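Local coordinates for protein putative acyl-CoA thioester hydrolase YbhC (Escherichia coli K-12, PDB 3GRH) that is a putative thioesterase of the outer membrane that belongs to the pectinesterase family but neither binds pectin nor shows pectinesterase activity, at residues Ile210-Gly215 / His223-Leu228; Asn239-Gly244 / Asn272-Gly277; Gly244-Phe249 / Gly277-Val282; Glu305-Ala310 / Val335-Arg340. One frame throughout, in Å; residues are numbered along the deposited sequence.

The four contacts follow one another along the coils of a beta-helix. Interaction 1 and interaction 3 are buried, interaction 2 is partly buried, and interaction 4 is buried with several partly exposed side chains. Interaction 2 is regular parallel strand pairing; interaction 3 continues the same two coils past the shared G244 and G277 into a corner where loops take over. Interaction 1 differs in kind, holding two oppositely directed pieces together by apolar side chains and one asparagine amide; its strand 208-212 neighbours strand 240-243 of interaction 2. Interaction 4 adds an arginine stacked on a tyrosine, and that arginine meets the predicted nucleophile carried by interaction 3.

Interaction 1: residues Ile210-Gly215 / His223-Leu228; sequences IENTLG and HPAVAL
I210 and A227 form the apolar centre, with I210 CG2 lying 4.1 Å from A227 CB. The same methyl also presses on the backbone, 3.4 Å from A227 O. Beside it I210 CD1 reaches the L228 CD1 methyl, and F196 of a nearby strand touches both side chains. On the other flank A227 CB rests 3.7 Å from N212 N, where the strand 208-212 is about to end. Further along, L214 CD2 packs on A225 CB at 3.8 Å and leans toward CB of H223.

The polar grip between these apolar patches comes from N212. Its CG stands anti to the backbone N (chi1 -167°), which lays the amide against A225 and aims ND2 past it at V226 O, 3.0 Å away. This bond is nearly straight (166°), and V226 O lies close to the plane of the N212 amide, although ND2 stands above the carbonyl plane of V226. ND2 also bonds to L148 O, while N212 OD1 accepts from L214 N at 3.2 Å and closes an Asx turn, so both ends of the amide are fixed. A leucine here would probably leave V226 O and L214 N without these mates and set the turn after the strand free to shift. At the outer edge the H223 ring is held by D219 and D149.

The two pieces run nearly antiparallel without pairing as a sheet: strand 208-212 leaves through an Asx turn and the chain comes back toward strand 228-230, joining consecutive strands of the pectinesterase family's right-handed parallel beta-helix, with I210, A227 and L228 buried in it.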
# COMPACT_ATOMS: atom_id res chain seq x y z
N ILE A 210 -11.87 2.68 2.27
CA ILE A 210 -11.68 3.06 0.84
C ILE A 210 -11.75 1.78 0.01
O ILE A 210 -11.09 0.82 0.33
CB ILE A 210 -10.38 3.73 0.57
CG1 ILE A 210 -10.28 5.08 1.31
CG2 ILE A 210 -10.24 3.93 -0.94
CD1 ILE A 210 -8.86 5.62 1.51
N GLU A 211 -12.64 1.75 -0.98
CA GLU A 211 -12.93 0.49 -1.71
C GLU A 211 -12.99 0.84 -3.21
O GLU A 211 -13.64 1.78 -3.61
CB GLU A 211 -14.25 -0.11 -1.23
CG GLU A 211 -14.63 -1.41 -1.88
CD GLU A 211 -15.74 -2.17 -1.20
OE1 GLU A 211 -15.62 -2.38 0.03
OE2 GLU A 211 -16.66 -2.62 -1.92
N ASN A 212 -12.31 0.04 -4.00
CA ASN A 212 -12.61 -0.05 -5.44
C ASN A 212 -13.65 -1.14 -5.61
O ASN A 212 -13.37 -2.29 -5.34
CB ASN A 212 -11.37 -0.22 -6.30
CG ASN A 212 -11.64 0.00 -7.73
OD1 ASN A 212 -12.66 -0.50 -8.22
ND2 ASN A 212 -10.71 0.64 -8.47
N THR A 213 -14.84 -0.68 -5.91
CA THR A 213 -16.05 -1.51 -5.80
C THR A 213 -16.21 -2.37 -7.07
O THR A 213 -17.23 -3.09 -7.22
CB THR A 213 -17.26 -0.64 -5.55
OG1 THR A 213 -17.37 0.38 -6.56
CG2 THR A 213 -17.15 0.13 -4.24
N LEU A 214 -15.23 -2.42 -7.95
CA LEU A 214 -15.29 -3.37 -9.09
C LEU A 214 -15.51 -4.82 -8.61
O LEU A 214 -16.40 -5.55 -9.12
CB LEU A 214 -14.02 -3.27 -9.92
CG LEU A 214 -13.97 -3.92 -11.28
CD1 LEU A 214 -14.82 -3.09 -12.29
CD2 LEU A 214 -12.53 -4.07 -11.76
N GLY A 215 -14.83 -5.19 -7.55
CA GLY A 215 -15.13 -6.39 -6.85
C GLY A 215 -15.27 -7.60 -7.71
O GLY A 215 -14.38 -7.90 -8.52
N HIS A 223 -7.43 -7.35 -14.04
CA HIS A 223 -8.34 -6.28 -13.80
C HIS A 223 -7.86 -5.39 -12.70
O HIS A 223 -8.41 -5.44 -11.62
CB HIS A 223 -9.69 -6.87 -13.42
CG HIS A 223 -10.36 -7.58 -14.55
ND1 HIS A 223 -10.84 -6.91 -15.65
CD2 HIS A 223 -10.63 -8.89 -14.75
CE1 HIS A 223 -11.36 -7.79 -16.50
NE2 HIS A 223 -11.24 -9.01 -15.98
N PRO A 224 -6.82 -4.60 -12.97
CA PRO A 224 -6.27 -3.71 -11.93
C PRO A 224 -7.35 -2.76 -11.49
O PRO A 224 -7.98 -2.08 -12.30
CB PRO A 224 -5.14 -3.00 -12.65
CG PRO A 224 -4.95 -3.75 -13.90
CD PRO A 224 -6.19 -4.38 -14.28
N ALA A 225 -7.55 -2.62 -10.20
CA ALA A 225 -8.54 -1.74 -9.70
C ALA A 225 -8.11 -1.24 -8.31
O ALA A 225 -8.56 -1.75 -7.25
CB ALA A 225 -9.83 -2.48 -9.66
N VAL A 226 -7.33 -0.18 -8.35
CA VAL A 226 -6.74 0.35 -7.14
C VAL A 226 -7.78 1.03 -6.29
O VAL A 226 -8.59 1.82 -6.78
CB VAL A 226 -5.58 1.34 -7.51
CG1 VAL A 226 -5.00 1.94 -6.23
CG2 VAL A 226 -4.51 0.65 -8.35
N ALA A 227 -7.73 0.75 -4.98
CA ALA A 227 -8.53 1.42 -4.00
C ALA A 227 -7.83 2.70 -3.58
O ALA A 227 -8.34 3.75 -3.73
CB ALA A 227 -8.79 0.55 -2.82
N LEU A 228 -6.62 2.58 -3.04
CA LEU A 228 -5.85 3.73 -2.50
C LEU A 228 -4.51 3.73 -3.21
O LEU A 228 -3.79 2.78 -3.12
CB LEU A 228 -5.62 3.55 -1.03
CG LEU A 228 -4.81 4.64 -0.38
CD1 LEU A 228 -5.25 6.07 -0.60
CD2 LEU A 228 -4.83 4.31 1.14

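Interaction 2: residues Asn239-Gly244 / Asn272-Gly277; sequences NVNILG and NSYIEG
I242 and I275 lie side by side on one face of the paired strands 240-243 and 274-277, pointing the same way, with I242 CD1 4.0 Å from I275 CG1. On the face carrying N241, L243, Y274 and E276, the contacts are mixed. L243 CD2 meets the Y274 ring at its edge, 3.7 Å from CE2, the two side chains crossing at about a right angle. The same methyl rests 3.8 Å from E276 CB. N241 turns its amide almost perpendicular to the tyrosine ring (89°) and brings OD1 to 3.5 Å from Y274 CB.

Beneath these side chains the backbones alternate bonds in parallel fashion: Y274 N to V240 O, I242 N to Y274 O at 2.9 Å, E276 N to I242 O, and G244 N to E276 O. Where the regular pairing begins, a side chain replaces the backbone acceptor, for V240 N donates to S273 OG at 3.1 Å in a nearly straight bond (169°).

Several groups position this first shell. A short bond of 2.5 Å from Y274 OH to E276 OE1 steadies the ring, S273 OG has a second partner in T271 O, and N241 ND2 bonds to T209 OG1. Strand 208-212 flanks one side and strand 294-297 the other, with F295 touching I275. Two strands only 7° from parallel, stacked coil upon coil, are characteristic of one face of a parallel beta-helix.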
# COMPACT_ATOMS: atom_id res chain seq x y z
N ASN A 239 -5.88 2.75 11.20
CA ASN A 239 -7.27 2.24 11.41
C ASN A 239 -8.13 2.51 10.21
O ASN A 239 -9.20 3.11 10.32
CB ASN A 239 -7.89 2.83 12.66
CG ASN A 239 -9.13 2.09 13.12
OD1 ASN A 239 -9.27 0.88 12.87
ND2 ASN A 239 -10.06 2.83 13.72
N VAL A 240 -7.64 2.10 9.04
CA VAL A 240 -8.35 2.24 7.75
C VAL A 240 -8.60 0.87 7.20
O VAL A 240 -7.76 -0.02 7.32
CB VAL A 240 -7.57 3.17 6.79
CG1 VAL A 240 -8.07 3.13 5.31
CG2 VAL A 240 -7.60 4.58 7.30
N ASN A 241 -9.71 0.69 6.49
CA ASN A 241 -9.94 -0.53 5.71
C ASN A 241 -9.72 -0.17 4.26
O ASN A 241 -10.31 0.79 3.78
CB ASN A 241 -11.40 -1.03 5.81
CG ASN A 241 -11.79 -1.46 7.18
OD1 ASN A 241 -11.01 -1.94 7.96
ND2 ASN A 241 -13.04 -1.16 7.55
N ILE A 242 -8.87 -0.92 3.59
CA ILE A 242 -8.60 -0.75 2.15
C ILE A 242 -9.01 -2.00 1.43
O ILE A 242 -8.43 -3.06 1.69
CB ILE A 242 -7.10 -0.43 1.89
CG1 ILE A 242 -6.56 0.63 2.83
CG2 ILE A 242 -7.04 0.03 0.47
CD1 ILE A 242 -5.03 0.74 2.74
N LEU A 243 -10.08 -1.90 0.63
CA LEU A 243 -10.79 -3.05 0.12
C LEU A 243 -10.73 -3.09 -1.38
O LEU A 243 -11.07 -2.12 -2.08
CB LEU A 243 -12.25 -3.07 0.58
CG LEU A 243 -12.41 -3.03 2.07
CD1 LEU A 243 -13.88 -3.00 2.43
CD2 LEU A 243 -11.73 -4.12 2.81
N GLY A 244 -10.27 -4.23 -1.91
CA GLY A 244 -10.23 -4.44 -3.33
C GLY A 244 -10.06 -5.90 -3.67
O GLY A 244 -10.42 -6.78 -2.88
N ASN A 272 -2.50 -0.60 12.19
CA ASN A 272 -3.79 -0.90 12.75
C ASN A 272 -4.88 -0.98 11.68
O ASN A 272 -6.00 -0.63 11.95
CB ASN A 272 -4.19 0.10 13.81
CG ASN A 272 -3.19 0.23 14.86
OD1 ASN A 272 -2.77 1.36 15.31
ND2 ASN A 272 -2.77 -0.89 15.30
N SER A 273 -4.51 -1.42 10.49
CA SER A 273 -5.40 -1.38 9.32
C SER A 273 -5.75 -2.77 8.80
O SER A 273 -5.30 -3.76 9.34
CB SER A 273 -4.84 -0.51 8.23
OG SER A 273 -4.76 0.89 8.64
N TYR A 274 -6.66 -2.79 7.84
CA TYR A 274 -7.13 -4.04 7.26
C TYR A 274 -7.07 -3.86 5.79
O TYR A 274 -7.65 -2.92 5.30
CB TYR A 274 -8.52 -4.34 7.71
CG TYR A 274 -9.16 -5.52 7.03
CD1 TYR A 274 -8.89 -6.78 7.43
CD2 TYR A 274 -10.00 -5.35 5.99
CE1 TYR A 274 -9.43 -7.87 6.80
CE2 TYR A 274 -10.59 -6.44 5.39
CZ TYR A 274 -10.26 -7.67 5.77
OH TYR A 274 -10.84 -8.82 5.19
N ILE A 275 -6.40 -4.76 5.07
CA ILE A 275 -6.25 -4.64 3.61
C ILE A 275 -6.64 -5.97 2.98
O ILE A 275 -6.21 -7.02 3.44
CB ILE A 275 -4.79 -4.30 3.26
CG1 ILE A 275 -4.40 -3.05 3.98
CG2 ILE A 275 -4.68 -4.14 1.71
CD1 ILE A 275 -2.94 -2.59 3.66
N GLU A 276 -7.56 -5.91 2.04
CA GLU A 276 -8.16 -7.14 1.43
C GLU A 276 -7.95 -7.08 -0.07
O GLU A 276 -8.04 -6.03 -0.69
CB GLU A 276 -9.65 -7.12 1.72
CG GLU A 276 -10.45 -8.28 1.24
CD GLU A 276 -11.86 -8.23 1.77
OE1 GLU A 276 -12.08 -8.38 3.02
OE2 GLU A 276 -12.80 -8.10 0.92
N GLY A 277 -7.65 -8.22 -0.66
CA GLY A 277 -7.59 -8.34 -2.09
C GLY A 277 -7.26 -9.75 -2.49
O GLY A 277 -7.40 -10.68 -1.71

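Interaction 3: residues Gly244-Phe249 / Gly277-Val282; sequences GRQNTF and GDVDIV
R245 crosses D278 at about a right angle. CB lies 3.6 Å from D278 OD2 and CG 4.1 Å from it; there the chain bends (chi2 -71°), so that CD comes back to 3.6 Å from the same oxygen. The charged end then turns away from this carboxylate: NE makes a salt bridge with D216, and NH1 bonds to G244 O at 2.9 Å, tilted from the guanidinium plane, besides a salt bridge with E276.

D278 earns its place through other atoms. Its backbone N donates to R245 O at 2.8 Å, while OD1 accepts from V279 N at 2.7 Å on the lone pair facing away from OD2, and R301 forms a salt bridge with OD1. An alanine at D278 would probably leave V279 N and the R301 charge without their mate and free the chain to move at this bend.

Past it parallel-type backbone bonds resume. N247 N donates to V279 O at 3.0 Å and F249 N to I281 O at 2.9 Å, with Q246 beside V279, T248 beside I281 and F249 beside V282, each pair pointing the same way. G277 sits so close to R245 O and T248 OG1 that a beta carbon would collide with both.

The corner that carries D280, the predicted nucleophile, which has a salt bridge to R340, is thus held against its neighbouring coil; its Gly-Asp-Val-Asp sequence is consistent with the active-site signature of pectinesterases, with their beta-helix fold.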
# COMPACT_ATOMS: atom_id res chain seq x y z
N GLY A 244 -10.27 -4.23 -1.91
CA GLY A 244 -10.23 -4.44 -3.33
C GLY A 244 -10.06 -5.90 -3.67
O GLY A 244 -10.42 -6.78 -2.88
N ARG A 245 -9.54 -6.09 -4.88
CA ARG A 245 -9.24 -7.44 -5.41
C ARG A 245 -7.84 -7.35 -5.98
O ARG A 245 -6.89 -7.52 -5.25
CB ARG A 245 -10.24 -7.92 -6.38
CG ARG A 245 -11.61 -8.09 -5.81
CD ARG A 245 -11.75 -9.21 -4.91
NE ARG A 245 -13.14 -9.29 -4.42
CZ ARG A 245 -13.56 -8.89 -3.22
NH1 ARG A 245 -12.74 -8.36 -2.33
NH2 ARG A 245 -14.86 -9.07 -2.87
N GLN A 246 -7.68 -6.93 -7.24
CA GLN A 246 -6.32 -6.79 -7.81
C GLN A 246 -5.78 -5.40 -7.64
O GLN A 246 -6.41 -4.45 -8.00
CB GLN A 246 -6.31 -7.21 -9.29
CG GLN A 246 -5.00 -7.32 -9.90
CD GLN A 246 -5.02 -7.56 -11.36
OE1 GLN A 246 -5.86 -8.30 -11.82
NE2 GLN A 246 -4.12 -6.88 -12.12
N ASN A 247 -4.60 -5.29 -7.04
CA ASN A 247 -3.86 -4.05 -6.83
C ASN A 247 -4.61 -3.10 -5.89
O ASN A 247 -4.57 -1.86 -6.09
CB ASN A 247 -3.60 -3.32 -8.15
CG ASN A 247 -2.71 -4.08 -9.10
OD1 ASN A 247 -3.16 -4.42 -10.22
ND2 ASN A 247 -1.47 -4.36 -8.69
N THR A 248 -5.14 -3.59 -4.76
CA THR A 248 -5.83 -2.79 -3.81
C THR A 248 -5.13 -1.52 -3.30
O THR A 248 -5.74 -0.45 -3.33
CB THR A 248 -6.15 -3.69 -2.63
OG1 THR A 248 -6.95 -4.79 -3.09
CG2 THR A 248 -6.90 -2.93 -1.61
N PHE A 249 -3.89 -1.65 -2.89
CA PHE A 249 -3.10 -0.56 -2.34
C PHE A 249 -1.86 -0.42 -3.22
O PHE A 249 -1.14 -1.38 -3.39
CB PHE A 249 -2.78 -0.90 -0.90
CG PHE A 249 -1.99 0.18 -0.19
CD1 PHE A 249 -2.28 1.55 -0.34
CD2 PHE A 249 -1.00 -0.16 0.67
CE1 PHE A 249 -1.57 2.51 0.38
CE2 PHE A 249 -0.28 0.82 1.36
CZ PHE A 249 -0.56 2.10 1.23
N GLY A 277 -7.65 -8.22 -0.66
CA GLY A 277 -7.59 -8.34 -2.09
C GLY A 277 -7.26 -9.75 -2.49
O GLY A 277 -7.40 -10.68 -1.71
N ASP A 278 -6.83 -9.89 -3.74
CA ASP A 278 -6.35 -11.19 -4.21
C ASP A 278 -4.97 -11.17 -4.85
O ASP A 278 -4.01 -11.70 -4.30
CB ASP A 278 -7.41 -11.93 -5.08
CG ASP A 278 -8.05 -11.07 -6.16
OD1 ASP A 278 -7.40 -10.24 -6.84
OD2 ASP A 278 -9.26 -11.35 -6.42
N VAL A 279 -4.85 -10.53 -6.00
CA VAL A 279 -3.61 -10.49 -6.79
C VAL A 279 -2.93 -9.15 -6.59
O VAL A 279 -3.44 -8.09 -6.87
CB VAL A 279 -3.96 -10.68 -8.25
CG1 VAL A 279 -2.75 -10.45 -9.18
CG2 VAL A 279 -4.53 -12.08 -8.45
N ASP A 280 -1.71 -9.21 -6.08
CA ASP A 280 -0.87 -8.04 -5.85
C ASP A 280 -1.58 -7.02 -5.01
O ASP A 280 -1.73 -5.86 -5.43
CB ASP A 280 -0.38 -7.51 -7.20
CG ASP A 280 0.41 -8.53 -8.01
OD1 ASP A 280 0.95 -9.52 -7.49
OD2 ASP A 280 0.55 -8.32 -9.28
N ILE A 281 -1.95 -7.42 -3.80
CA ILE A 281 -2.78 -6.63 -2.95
C ILE A 281 -2.06 -5.33 -2.58
O ILE A 281 -2.69 -4.30 -2.49
CB ILE A 281 -3.17 -7.43 -1.74
CG1 ILE A 281 -3.85 -8.76 -2.11
CG2 ILE A 281 -4.04 -6.60 -0.80
CD1 ILE A 281 -4.08 -9.59 -0.88
N VAL A 282 -0.78 -5.40 -2.28
CA VAL A 282 0.04 -4.20 -1.94
C VAL A 282 1.18 -4.16 -2.97
O VAL A 282 1.93 -5.07 -3.07
CB VAL A 282 0.65 -4.30 -0.54
CG1 VAL A 282 1.64 -3.17 -0.37
CG2 VAL A 282 -0.50 -4.30 0.49

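Interaction 4: residues Glu305-Ala310 / Val335-Arg340; sequences EAYVFA and VAQLGR
R340 lies flat on the ring of Y307. Centres are 3.9 Å apart and planes only 9° off parallel, a cation-pi stack in which Y307 CE2 sits over the middle of the guanidinium, 3.4 Å from R340 CZ. R340 CD adds a CH-pi contact, almost straight above the ring centroid. CG lies between the backbone N and the carbonyl carbon (chi1 56°), and the chain beyond runs extended, which carries NE and CZ across the ring face.

Polar contacts fix the ring from its edge: Y307 OH donates to E305 OE1 at 2.8 Å. That oxygen is 4.6 Å from R340 NH1, near enough only for the two charges to attract. The Q337 side chain lies alongside Y307, pointing the same way; its OE1 comes to 3.4 Å from Y307 CE1 and also takes part in a water site that joins A306 N and V335 O.

Backbone bonds tie the strands together, among them Q337 N to A306 O, V308 N to Q337 O, F309 N to L338 O and R340 N to F309 O at 2.9 Å. G339 packs so tightly on F309 O that any side chain there would strike it.

Apolar touches are few, chiefly A306 CB against A336 CB at 3.9 Å.

R340, which probably binds substrate as in relatives, bridges through NE to D280, the predicted nucleophile. A310 continues the sheet to the strand of V282 and G284, and strand 369-373 covers Y307 and R340.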
# COMPACT_ATOMS: atom_id res chain seq x y z
N GLU A 305 -4.93 -17.99 -7.99
CA GLU A 305 -3.72 -17.31 -7.60
C GLU A 305 -4.03 -16.17 -6.67
O GLU A 305 -5.15 -15.64 -6.67
CB GLU A 305 -3.02 -16.75 -8.83
CG GLU A 305 -3.89 -15.70 -9.59
CD GLU A 305 -3.27 -15.26 -10.93
OE1 GLU A 305 -2.04 -15.38 -11.11
OE2 GLU A 305 -4.05 -14.78 -11.81
N ALA A 306 -3.03 -15.81 -5.86
CA ALA A 306 -3.15 -14.69 -4.97
C ALA A 306 -1.78 -14.38 -4.48
O ALA A 306 -1.01 -15.27 -4.27
CB ALA A 306 -3.99 -15.06 -3.76
N TYR A 307 -1.47 -13.11 -4.35
CA TYR A 307 -0.13 -12.63 -3.97
C TYR A 307 -0.28 -11.39 -3.12
O TYR A 307 -0.81 -10.43 -3.61
CB TYR A 307 0.75 -12.25 -5.17
CG TYR A 307 0.67 -13.20 -6.33
CD1 TYR A 307 1.42 -14.37 -6.39
CD2 TYR A 307 -0.24 -12.94 -7.34
CE1 TYR A 307 1.27 -15.23 -7.48
CE2 TYR A 307 -0.41 -13.85 -8.40
CZ TYR A 307 0.36 -14.96 -8.44
OH TYR A 307 0.24 -15.83 -9.55
N VAL A 308 0.21 -11.39 -1.88
CA VAL A 308 -0.02 -10.28 -1.04
C VAL A 308 0.80 -9.07 -1.44
O VAL A 308 0.29 -7.99 -1.64
CB VAL A 308 0.21 -10.60 0.44
CG1 VAL A 308 -0.08 -9.36 1.32
CG2 VAL A 308 -0.69 -11.81 0.81
N PHE A 309 2.12 -9.25 -1.56
CA PHE A 309 3.02 -8.14 -1.82
C PHE A 309 3.65 -8.20 -3.19
O PHE A 309 4.16 -9.25 -3.62
CB PHE A 309 4.17 -8.16 -0.79
CG PHE A 309 3.74 -7.89 0.59
CD1 PHE A 309 3.32 -6.62 0.99
CD2 PHE A 309 3.78 -8.90 1.49
CE1 PHE A 309 2.85 -6.43 2.26
CE2 PHE A 309 3.40 -8.68 2.78
CZ PHE A 309 2.92 -7.46 3.15
N ALA A 310 3.63 -7.06 -3.91
CA ALA A 310 4.27 -6.94 -5.23
C ALA A 310 5.08 -5.67 -5.31
O ALA A 310 4.66 -4.67 -5.94
CB ALA A 310 3.19 -6.93 -6.31
N VAL A 335 -3.24 -22.03 -2.02
CA VAL A 335 -3.02 -21.39 -3.30
C VAL A 335 -2.25 -20.08 -3.10
O VAL A 335 -1.28 -19.78 -3.80
CB VAL A 335 -4.37 -21.16 -3.96
CG1 VAL A 335 -4.35 -20.01 -5.06
CG2 VAL A 335 -4.87 -22.50 -4.45
N ALA A 336 -2.70 -19.33 -2.09
CA ALA A 336 -2.19 -17.97 -1.85
C ALA A 336 -0.69 -17.93 -1.55
O ALA A 336 -0.13 -18.75 -0.87
CB ALA A 336 -2.95 -17.34 -0.71
N GLN A 337 -0.05 -16.90 -2.06
CA GLN A 337 1.35 -16.68 -1.83
C GLN A 337 1.61 -15.31 -1.22
O GLN A 337 0.80 -14.43 -1.28
CB GLN A 337 2.08 -16.86 -3.17
CG GLN A 337 2.20 -18.31 -3.53
CD GLN A 337 2.67 -18.55 -4.97
OE1 GLN A 337 1.99 -18.11 -5.91
NE2 GLN A 337 3.74 -19.29 -5.14
N LEU A 338 2.77 -15.16 -0.56
CA LEU A 338 3.09 -13.91 0.15
C LEU A 338 3.46 -12.83 -0.79
O LEU A 338 3.32 -11.62 -0.45
CB LEU A 338 4.17 -14.16 1.15
CG LEU A 338 3.88 -15.11 2.29
CD1 LEU A 338 5.19 -15.32 3.07
CD2 LEU A 338 2.78 -14.51 3.13
N GLY A 339 3.95 -13.16 -2.00
CA GLY A 339 4.29 -12.09 -2.89
C GLY A 339 5.00 -12.51 -4.15
O GLY A 339 5.25 -13.69 -4.38
N ARG A 340 5.37 -11.51 -4.94
CA ARG A 340 6.17 -11.69 -6.18
C ARG A 340 6.69 -10.32 -6.54
O ARG A 340 6.16 -9.29 -6.15
CB ARG A 340 5.40 -12.26 -7.35
CG ARG A 340 4.19 -11.46 -7.71
CD ARG A 340 3.43 -12.14 -8.81
NE ARG A 340 2.26 -11.38 -9.24
CZ ARG A 340 1.49 -11.72 -10.26
NH1 ARG A 340 1.73 -12.81 -11.00
NH2 ARG A 340 0.46 -10.96 -10.59
O HOH W 1 -0.87 -17.98 -5.96